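Local coordinates for ABC transporter, substrate binding protein (Polyamine) (PDB 4EUO), which binds gamma-aminobutyric acid (GABA) selectively, probably as the periplasmic substrate-binding protein of an ABC transporter, at residues A[72-77]-A[228-233]. Numbering follows the deposited sequence.
Sequences LLEKLD and LVVPKG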
loop_
_atom_site.group_PDB
_atom_site.type_symbol
_atom_site.label_atom_id
_atom_site.label_comp_id
_atom_site.label_asym_id
_atom_site.label_seq_id
_atom_site.Cartn_x
_atom_site.Cartn_y
_atom_site.Cartn_z
ATOM N N LEU A 72 7.279 9.853 16.528
ATOM C CA LEU A 72 8.047 8.912 15.724
ATOM C C LEU A 72 8.730 9.508 14.523
ATOM O O LEU A 72 9.648 8.890 13.981
ATOM C CB LEU A 72 7.119 7.768 15.275
ATOM C CG LEU A 72 6.626 6.861 16.409
ATOM C CD1 LEU A 72 5.333 6.132 16.007
ATOM C CD2 LEU A 72 7.688 5.855 16.808
ATOM N N LEU A 73 8.267 10.683 14.075
ATOM C CA LEU A 73 8.659 11.298 12.831
ATOM C C LEU A 73 9.180 12.707 12.928
ATOM O O LEU A 73 8.676 13.479 13.744
ATOM C CB LEU A 73 7.445 11.311 11.841
ATOM C CG LEU A 73 6.765 9.946 11.600
ATOM C CD1 LEU A 73 5.579 10.116 10.619
ATOM C CD2 LEU A 73 7.755 8.904 11.039
ATOM N N GLU A 74 10.052 13.074 11.999
ATOM C CA GLU A 74 10.466 14.457 11.865
ATOM C C GLU A 74 9.362 15.182 11.139
ATOM O O GLU A 74 8.747 14.633 10.199
ATOM C CB GLU A 74 11.694 14.550 10.968
ATOM C CG GLU A 74 12.964 13.943 11.553
ATOM C CD GLU A 74 13.586 14.652 12.741
ATOM O OE1 GLU A 74 13.153 15.777 13.082
ATOM O OE2 GLU A 74 14.480 14.038 13.364
ATOM N N LYS A 75 9.137 16.466 11.503
ATOM C CA LYS A 75 8.218 17.280 10.734
ATOM C C LYS A 75 8.914 17.490 9.401
ATOM O O LYS A 75 10.145 17.671 9.343
ATOM C CB LYS A 75 7.986 18.642 11.424
ATOM C CG LYS A 75 6.923 18.574 12.504
ATOM C CD LYS A 75 6.599 19.945 13.085
ATOM C CE LYS A 75 5.600 19.878 14.214
ATOM N NZ LYS A 75 4.209 19.706 13.716
ATOM N N LEU A 76 8.163 17.417 8.301
ATOM C CA LEU A 76 8.797 17.605 7.005
ATOM C C LEU A 76 9.141 19.084 6.754
ATOM O O LEU A 76 8.424 19.979 7.219
ATOM C CB LEU A 76 7.929 17.067 5.851
ATOM C CG LEU A 76 7.689 15.546 5.829
ATOM C CD1 LEU A 76 7.036 15.156 4.520
ATOM C CD2 LEU A 76 8.982 14.734 6.003
ATOM N N ASP A 77 10.200 19.314 5.992
ATOM C CA ASP A 77 10.628 20.689 5.675
ATOM C C ASP A 77 9.942 21.098 4.374
ATOM O O ASP A 77 10.403 20.753 3.283
ATOM C CB ASP A 77 12.156 20.772 5.537
ATOM C CG ASP A 77 12.687 22.179 5.335
ATOM O OD1 ASP A 77 11.870 23.092 5.079
ATOM O OD2 ASP A 77 13.922 22.356 5.392
ATOM N N LEU A 228 5.602 8.947 2.283
ATOM C CA LEU A 228 7.036 9.000 2.634
ATOM C C LEU A 228 7.157 9.805 3.907
ATOM O O LEU A 228 6.547 10.871 4.052
ATOM C CB LEU A 228 7.875 9.647 1.540
ATOM C CG LEU A 228 7.833 8.932 0.208
ATOM C CD1 LEU A 228 8.706 9.647 -0.805
ATOM C CD2 LEU A 228 8.265 7.439 0.319
ATOM N N VAL A 229 7.912 9.231 4.875
ATOM C CA VAL A 229 8.166 9.837 6.174
ATOM C C VAL A 229 9.632 9.733 6.520
ATOM O O VAL A 229 10.378 8.964 5.905
ATOM C CB VAL A 229 7.295 9.196 7.273
ATOM C CG1 VAL A 229 5.818 9.360 6.951
ATOM C CG2 VAL A 229 7.628 7.715 7.482
ATOM N N VAL A 230 10.021 10.535 7.525
ATOM C CA VAL A 230 11.404 10.586 7.991
ATOM C C VAL A 230 11.418 10.276 9.469
ATOM O O VAL A 230 10.901 11.051 10.258
ATOM C CB VAL A 230 11.976 11.992 7.722
ATOM C CG1 VAL A 230 13.410 12.085 8.264
ATOM C CG2 VAL A 230 11.951 12.324 6.242
ATOM N N PRO A 231 11.976 9.126 9.874
ATOM C CA PRO A 231 11.968 8.805 11.312
ATOM C C PRO A 231 12.690 9.844 12.174
ATOM O O PRO A 231 13.757 10.330 11.778
ATOM C CB PRO A 231 12.643 7.439 11.384
ATOM C CG PRO A 231 12.385 6.839 10.031
ATOM C CD PRO A 231 12.513 8.021 9.077
ATOM N N LYS A 232 12.130 10.136 13.338
ATOM C CA LYS A 232 12.695 11.108 14.274
ATOM C C LYS A 232 14.067 10.636 14.760
ATOM O O LYS A 232 14.192 9.563 15.361
ATOM C CB LYS A 232 11.749 11.256 15.458
ATOM C CG LYS A 232 12.199 12.402 16.404
ATOM C CD LYS A 232 11.056 13.019 17.181
ATOM C CE LYS A 232 11.432 14.349 17.796
ATOM N NZ LYS A 232 11.379 15.457 16.805
ATOM N N GLY A 233 15.080 11.461 14.492
ATOM C CA GLY A 233 16.451 11.128 14.871
ATOM C C GLY A 233 17.347 10.706 13.736
ATOM O O GLY A 233 18.492 10.316 13.976
HETATM O O HOH W 1 8.295 12.404 8.681
#
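Leu73 and Pro231 face each other across a single antiparallel bridge in which they form a non-hydrogen-bonded pair. Two backbone bonds flank the bridge: Glu74 N gives its hydrogen to Val230 O at 2.8 Å, and Lys232 N to Leu72 O at 2.9 Å. Neither bond calls on an N-H from residue 231, so the one that Pro231 lacks costs this bridge no bond. Next to it, the Glu74 side chain runs past Pro231 O to the backbone at Lys232 and Gly233: CG stands beside the backbone N (chi1 -68°) and the bend at chi2 carries the carboxylate to Gly233, where Glu74 OE2 accepts the N-H of Gly233 (OE2 to N 2.9 Å), from the anti side and tilted out of the carboxylate plane. Here the chain leaving strand 215-229 of this periplasmic-binding-protein fold is tied to the loop that follows helix 61-67. Along that loop, the forked end of Leu73 meets that of Val229 branch to branch, Leu73 CD1 on Val229 CG1 and Leu73 CD2 on Val229 CG2, each at 3.8 Å, while Leu76 CD2 meets Val230 CG2 at the same distance. A water bridges the two backbones, donating to Glu74 O at 2.7 Å and accepting from Val230 N at 2.8 Å. Farther out, Lys237 forms a salt bridge with Glu74 OE1, holding the second carboxylate oxygen, and Ile244 of helix 237-247 packs against Val230. Val57 and Val59 of strand 56-60 back Val229.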